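Local coordinates for protein dipicolinate synthase subunit A (Bacillus halodurans, PDB 3D4O) that probably works with a partner subunit in the oxidation of dihydrodipicolinate to dipicolinate, the pyridine dicarboxylate that bacilli store in their spores, at residues C[271-274]-C[275-278]; C[131-134]-C[135-138]; C[166-169]-C[170-174]. One frame throughout, in Å; residues are numbered along the deposited sequence.

Contact 1 of 3, residues C[271-274]-C[275-278]; sequences IVAP and KTAG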
loop_
_atom_site.group_PDB
_atom_site.type_symbol
_atom_site.label_atom_id
_atom_site.label_comp_id
_atom_site.label_asym_id
_atom_site.label_seq_id
_atom_site.Cartn_x
_atom_site.Cartn_y
_atom_site.Cartn_z
ATOM N N ILE C 271 -9.199 -6.882 6.084
ATOM C CA ILE C 271 -7.831 -7.239 5.647
ATOM C C ILE C 271 -6.779 -6.309 6.265
ATOM O O ILE C 271 -5.721 -6.755 6.704
ATOM C CB ILE C 271 -7.715 -7.184 4.121
ATOM C CG1 ILE C 271 -8.444 -8.377 3.523
ATOM C CG2 ILE C 271 -6.258 -7.172 3.683
ATOM C CD1 ILE C 271 -8.886 -8.176 2.047
ATOM N N VAL C 272 -7.091 -5.019 6.326
ATOM C CA VAL C 272 -6.092 -4.064 6.788
ATOM C C VAL C 272 -6.257 -3.517 8.186
ATOM O O VAL C 272 -5.303 -3.055 8.754
ATOM C CB VAL C 272 -5.907 -2.876 5.798
ATOM C CG1 VAL C 272 -5.485 -3.415 4.417
ATOM C CG2 VAL C 272 -7.162 -1.957 5.741
ATOM N N ALA C 273 -7.447 -3.541 8.752
ATOM C CA ALA C 273 -7.590 -3.003 10.113
ATOM C C ALA C 273 -8.675 -3.762 10.871
ATOM O O ALA C 273 -9.599 -3.153 11.415
ATOM C CB ALA C 273 -7.931 -1.506 10.046
ATOM N N PRO C 274 -8.571 -5.097 10.905
ATOM C CA PRO C 274 -9.650 -5.901 11.484
ATOM C C PRO C 274 -9.953 -5.624 12.965
ATOM O O PRO C 274 -11.092 -5.768 13.397
ATOM C CB PRO C 274 -9.160 -7.344 11.264
ATOM C CG PRO C 274 -7.672 -7.229 11.098
ATOM C CD PRO C 274 -7.451 -5.926 10.430
ATOM N N LYS C 275 -8.932 -5.223 13.716
ATOM C CA LYS C 275 -9.109 -4.943 15.138
ATOM C C LYS C 275 -9.952 -3.676 15.271
ATOM O O LYS C 275 -10.973 -3.662 15.968
ATOM C CB LYS C 275 -7.781 -4.800 15.874
ATOM C CG LYS C 275 -7.952 -4.497 17.359
ATOM C CD LYS C 275 -6.673 -4.559 18.171
ATOM C CE LYS C 275 -6.387 -6.007 18.623
ATOM N NZ LYS C 275 -5.250 -6.111 19.628
ATOM N N THR C 276 -9.517 -2.624 14.555
ATOM C CA THR C 276 -10.217 -1.334 14.590
ATOM C C THR C 276 -11.661 -1.547 14.108
ATOM O O THR C 276 -12.598 -1.172 14.770
ATOM C CB THR C 276 -9.538 -0.232 13.700
ATOM O OG1 THR C 276 -8.162 -0.051 14.085
ATOM C CG2 THR C 276 -10.245 1.103 13.876
ATOM N N ALA C 277 -11.808 -2.189 12.959
ATOM C CA ALA C 277 -13.126 -2.355 12.344
ATOM C C ALA C 277 -14.026 -3.253 13.178
ATOM O O ALA C 277 -15.217 -3.008 13.336
ATOM C CB ALA C 277 -12.981 -2.893 10.927
ATOM N N GLY C 278 -13.446 -4.307 13.722
ATOM C CA GLY C 278 -14.223 -5.235 14.511
ATOM C C GLY C 278 -14.741 -4.652 15.816
ATOM O O GLY C 278 -15.829 -4.983 16.273
#

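Contact 2 of 3, residues C[131-134]-C[135-138]; sequences IYNS and IPTA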
loop_
_atom_site.group_PDB
_atom_site.type_symbol
_atom_site.label_atom_id
_atom_site.label_comp_id
_atom_site.label_asym_id
_atom_site.label_seq_id
_atom_site.Cartn_x
_atom_site.Cartn_y
_atom_site.Cartn_z
ATOM N N ILE C 131 -19.279 5.578 7.767
ATOM C CA ILE C 131 -18.212 6.593 7.752
ATOM C C ILE C 131 -16.959 6.099 8.485
ATOM O O ILE C 131 -15.845 6.205 7.972
ATOM C CB ILE C 131 -18.689 7.953 8.256
ATOM C CG1 ILE C 131 -19.571 8.605 7.196
ATOM C CG2 ILE C 131 -17.491 8.884 8.550
ATOM C CD1 ILE C 131 -20.379 9.826 7.686
ATOM N N TYR C 132 -17.137 5.511 9.664
ATOM C CA TYR C 132 -15.975 4.987 10.393
ATOM C C TYR C 132 -15.271 3.930 9.556
ATOM O O TYR C 132 -14.041 3.828 9.517
ATOM C CB TYR C 132 -16.336 4.404 11.780
ATOM C CG TYR C 132 -16.634 5.475 12.779
ATOM C CD1 TYR C 132 -15.668 6.407 13.130
ATOM C CD2 TYR C 132 -17.869 5.568 13.373
ATOM C CE1 TYR C 132 -15.948 7.403 14.045
ATOM C CE2 TYR C 132 -18.150 6.551 14.274
ATOM C CZ TYR C 132 -17.206 7.467 14.597
ATOM O OH TYR C 132 -17.535 8.436 15.508
ATOM N N ASN C 133 -16.068 3.159 8.842
ATOM C CA ASN C 133 -15.542 2.003 8.093
ATOM C C ASN C 133 -14.834 2.435 6.803
ATOM O O ASN C 133 -14.032 1.679 6.235
ATOM C CB ASN C 133 -16.692 1.014 7.833
ATOM C CG ASN C 133 -16.240 -0.272 7.193
ATOM O OD1 ASN C 133 -15.536 -1.087 7.811
ATOM N ND2 ASN C 133 -16.666 -0.484 5.954
ATOM N N SER C 134 -15.143 3.654 6.357
ATOM C CA SER C 134 -14.526 4.248 5.158
ATOM C C SER C 134 -13.052 4.519 5.406
ATOM O O SER C 134 -12.273 4.612 4.458
ATOM C CB SER C 134 -15.163 5.570 4.700
ATOM O OG SER C 134 -14.898 6.660 5.581
ATOM N N ILE C 135 -12.672 4.635 6.679
ATOM C CA ILE C 135 -11.268 4.949 7.035
ATOM C C ILE C 135 -10.340 3.753 6.704
ATOM O O ILE C 135 -9.415 3.873 5.899
ATOM C CB ILE C 135 -11.117 5.431 8.474
ATOM C CG1 ILE C 135 -11.902 6.740 8.639
ATOM C CG2 ILE C 135 -9.648 5.681 8.807
ATOM C CD1 ILE C 135 -11.977 7.246 10.057
ATOM N N PRO C 136 -10.589 2.585 7.300
ATOM C CA PRO C 136 -9.736 1.501 6.863
ATOM C C PRO C 136 -9.929 1.120 5.387
ATOM O O PRO C 136 -9.011 0.596 4.760
ATOM C CB PRO C 136 -10.135 0.327 7.780
ATOM C CG PRO C 136 -11.575 0.683 8.251
ATOM C CD PRO C 136 -11.498 2.201 8.384
ATOM N N THR C 137 -11.118 1.338 4.838
ATOM C CA THR C 137 -11.344 1.021 3.429
ATOM C C THR C 137 -10.387 1.846 2.557
ATOM O O THR C 137 -9.777 1.309 1.626
ATOM C CB THR C 137 -12.790 1.246 2.972
ATOM O OG1 THR C 137 -13.664 0.361 3.691
ATOM C CG2 THR C 137 -12.915 0.959 1.495
ATOM N N ALA C 138 -10.226 3.126 2.914
ATOM C CA ALA C 138 -9.316 4.084 2.181
ATOM C C ALA C 138 -7.888 3.663 2.336
ATOM O O ALA C 138 -7.108 3.708 1.389
ATOM C CB ALA C 138 -9.465 5.495 2.664
#

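Contact 3 of 3, residues C[166-169]-C[170-174]; sequences VGMS and VARKF. With EDO (1,2-ethanediol), chain L.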
loop_
_atom_site.group_PDB
_atom_site.type_symbol
_atom_site.label_atom_id
_atom_site.label_comp_id
_atom_site.label_asym_id
_atom_site.label_seq_id
_atom_site.Cartn_x
_atom_site.Cartn_y
_atom_site.Cartn_z
ATOM N N VAL C 166 -17.970 6.839 1.306
ATOM C CA VAL C 166 -16.655 6.261 1.137
ATOM C C VAL C 166 -15.755 7.124 0.248
ATOM O O VAL C 166 -14.548 7.331 0.514
ATOM C CB VAL C 166 -16.742 4.888 0.501
ATOM C CG1 VAL C 166 -15.325 4.360 0.204
ATOM C CG2 VAL C 166 -17.549 3.918 1.435
ATOM N N GLY C 167 -16.375 7.576 -0.820
ATOM C CA GLY C 167 -15.714 8.333 -1.858
ATOM C C GLY C 167 -15.081 9.559 -1.268
ATOM O O GLY C 167 -14.001 9.939 -1.651
HETATM N N MSE C 168 -15.776 10.166 -0.318
HETATM C CA MSE C 168 -15.266 11.365 0.317
HETATM C C MSE C 168 -13.988 11.080 1.111
HETATM O O MSE C 168 -13.068 11.892 1.136
HETATM C CB MSE C 168 -16.314 12.010 1.207
HETATM C CG MSE C 168 -15.690 13.049 2.115
HETATM SE SE MSE C 168 -16.949 14.303 2.745
HETATM C CE MSE C 168 -17.297 14.797 0.939
ATOM N N SER C 169 -13.933 9.911 1.739
ATOM C CA SER C 169 -12.764 9.525 2.566
ATOM C C SER C 169 -11.583 9.099 1.709
ATOM O O SER C 169 -10.424 9.340 2.030
ATOM C CB SER C 169 -13.119 8.334 3.452
ATOM O OG SER C 169 -14.150 8.689 4.342
ATOM N N VAL C 170 -11.929 8.448 0.621
ATOM C CA VAL C 170 -10.965 7.888 -0.318
ATOM C C VAL C 170 -10.279 9.008 -1.075
ATOM O O VAL C 170 -9.063 9.073 -1.155
ATOM C CB VAL C 170 -11.610 6.873 -1.280
ATOM C CG1 VAL C 170 -10.717 6.617 -2.515
ATOM C CG2 VAL C 170 -11.934 5.555 -0.523
ATOM N N ALA C 171 -11.076 9.922 -1.586
ATOM C CA ALA C 171 -10.531 11.028 -2.381
ATOM C C ALA C 171 -9.617 11.918 -1.522
ATOM O O ALA C 171 -8.503 12.274 -1.922
ATOM C CB ALA C 171 -11.646 11.823 -3.011
ATOM N N ARG C 172 -10.049 12.171 -0.297
ATOM C CA ARG C 172 -9.322 13.036 0.638
ATOM C C ARG C 172 -7.901 12.498 0.901
ATOM O O ARG C 172 -6.919 13.232 0.944
ATOM C CB ARG C 172 -10.124 13.186 1.948
ATOM C CG ARG C 172 -9.587 14.223 2.933
ATOM C CD ARG C 172 -10.558 14.496 4.139
ATOM N NE ARG C 172 -11.569 15.570 3.983
ATOM C CZ ARG C 172 -12.896 15.379 3.947
ATOM N NH1 ARG C 172 -13.370 14.145 4.029
ATOM N NH2 ARG C 172 -13.755 16.428 3.864
ATOM N N LYS C 173 -7.821 11.203 1.072
ATOM C CA LYS C 173 -6.554 10.531 1.340
ATOM C C LYS C 173 -5.637 10.449 0.102
ATOM O O LYS C 173 -4.447 10.531 0.221
ATOM C CB LYS C 173 -6.768 9.159 1.981
ATOM C CG LYS C 173 -7.101 9.342 3.451
ATOM C CD LYS C 173 -7.322 8.048 4.219
ATOM C CE LYS C 173 -7.223 8.289 5.769
ATOM N NZ LYS C 173 -8.121 9.251 6.430
ATOM N N PHE C 174 -6.181 10.279 -1.086
ATOM C CA PHE C 174 -5.298 10.250 -2.242
ATOM C C PHE C 174 -4.694 11.641 -2.419
ATOM O O PHE C 174 -3.498 11.788 -2.721
ATOM C CB PHE C 174 -5.973 9.720 -3.505
ATOM C CG PHE C 174 -5.890 8.240 -3.623
ATOM C CD1 PHE C 174 -4.796 7.650 -4.246
ATOM C CD2 PHE C 174 -6.856 7.429 -3.071
ATOM C CE1 PHE C 174 -4.681 6.286 -4.324
ATOM C CE2 PHE C 174 -6.758 6.072 -3.161
ATOM C CZ PHE C 174 -5.670 5.485 -3.796
HETATM C C1 EDO L . -8.521 17.296 0.055
HETATM O O1 EDO L . -9.330 18.252 0.748
HETATM C C2 EDO L . -7.086 17.350 0.586
HETATM O O2 EDO L . -6.795 16.096 1.187
HETATM O O HOH W 1 -10.204 9.279 4.742
#

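Contact 1 of 3, residues C[271-274]-C[275-278]
Ala273 and Ala277 are joined by the first backbone bond of a new helical turn: Ala277 N donates to Ala273 O at 2.9 Å, with an almost straight N-H...O angle of 171°. The next bond, from Gly278 N to Pro274 O at 2.8 Å, is more bent (146°), and its donor stands above the plane of the carbonyl. Ala273 has left helical backbone geometry, so the chain turns sharply here between helix 268-272 and helix 274-289. Ala273 occupies the N-cap of the second helix, and its methyl side chain has no polar atom to offer the turn. Pro274 follows as the first helical residue, N1, a place where a ring nitrogen without hydrogen costs no helical bond. The proline side chain points away from 275-278 overall; CB, beside its own peptide, is the ring atom that comes nearest, 3.3 Å from Lys275 N. In this chain of two Rossmann-like halves, the junction places the N-terminus of helix 274-289 between them. That helix start packs on helix 15-26 of the N-terminal half, with Pro274 on Ala15, Lys275 on Glu19 and Ala277 on Arg16, while Ala273 sits against Pro136 of helix 127-148. Within the turn, the Ala277 methyl lies beside the carbonyl that its own N-H holds, CB to Ala273 O being 3.4 Å. The methyl of Ala273 meets Thr276 more loosely, CB to CB at 4.2 Å. Thr276 carries OG1 anti to its carbonyl carbon (chi1 -56°), and that hydroxyl bonds to Thr152 N of the second subunit. Lys275 packs on Asp150 of the second subunit, and its backbone also hydrogen-bonds to that subunit.

Contact 2 of 3, residues C[131-134]-C[135-138]
Asn133 and Thr137, one turn apart in helix 127-148, set their side chains at a slant to each other where Pro136 kinks the helix. The Asn133 amide nitrogen ND2 comes no nearer than 3.9 Å to Thr137 OG1; the bonds go to the backbone. There Asn133 O takes two donors from Thr137, OG1 at 2.9 Å and the backbone N at 3.2 Å, which approach from opposite faces of its carbonyl plane. With OG1 anti to the carbonyl carbon (chi1 -63°), the threonine hydroxyl bends back along the helix to reach that oxygen. Between them comes Pro136, which brings no N-H to the turn before: its CD lies 3.2 Å from Tyr132 O, and its CG lies against Asn133 O. Ahead of the proline the bonds tighten to three residues, Ser134 N to Ile131 O and Ile135 N to Tyr132 O, the latter at 3.3 Å from well above the carbonyl plane. The Ile135 side chain lies alongside Tyr132 O. Pro269 of helix 268-272 packs on Asn133, Pro136 and Thr137. The buried Ser134 hydroxyl, which also bonds to Ser169 of helix 165-176, donates to Ile131 O, OG to O at 2.6 Å, in the carbonyl plane and on a lone pair.

Contact 3 of 3, residues C[166-169]-C[170-174]
Val166 and Val170, one turn apart on helix 165-176, run their side chains next to each other in a common direction; CG1 of Val166 meets CG2 of Val170 at 3.7 Å. The touching branches differ in torsion: Val166 CG1 is anti to its backbone N, whereas Val170 CG2 is anti to its carbonyl carbon, beside N. The backbone ties the two as well, Val170 N donating to Val166 O at 2.8 Å. Ala171 N bonds to Gly167 O at 2.9 Å. The Ala171 methyl lies against the same oxygen. The bonds of the following turn, from Arg172 N to Met168 O and from Lys173 N to Ser169 O, are weak. Met168, built as selenomethionine, runs alongside Arg172: CG meets NH1 at 3.2 Å, obliquely to the guanidinium, with SE further off. The arginine has a second conformer, so this pairing is doubtful. Lys173 curls back over Ser169, its chain bent at chi4 (59°), and a water bridges the two, donating to Ser169 O at 2.7 Å and accepting from Lys173 NZ at 2.7 Å.

Further out, this is the helix of the beta-alpha-beta unit that starts a Rossmann-type sheet. Val170 and Ala171 press on Val160 of strand 157-161, and Phe174 on Val158 and Ile218. Gly167 would be the last glycine of a GxGxxG-like sequence, consistent with a dinucleotide-binding turn before the helix. The water gives Ser169 O a second donor besides the weak Lys173 N bond, and accepting from the ammonium probably makes it a slightly better donor.

Along the chain the order is contact 2, contact 3, contact 1, and all three lie in the domain related to the alanine dehydrogenase/PNT C-terminal domain. Contact 2, on helix 127-148, is the middle piece: its centre is 9 Å from that of contact 3 and 10 Å from that of contact 1, whereas the centres of contacts 1 and 3 are 18 Å apart and the two do not touch. Helix 127-148 thus meets helix 165-176 of the second Rossmann-like sheet, through serine hydroxyls and the Ala138 methyl against Lys173 CD, and the junction of helices 268-272 and 274-289 at Pro136. Contacts 1 and 2 carry most of the contacts to the second subunit, with a lesser one from Lys173.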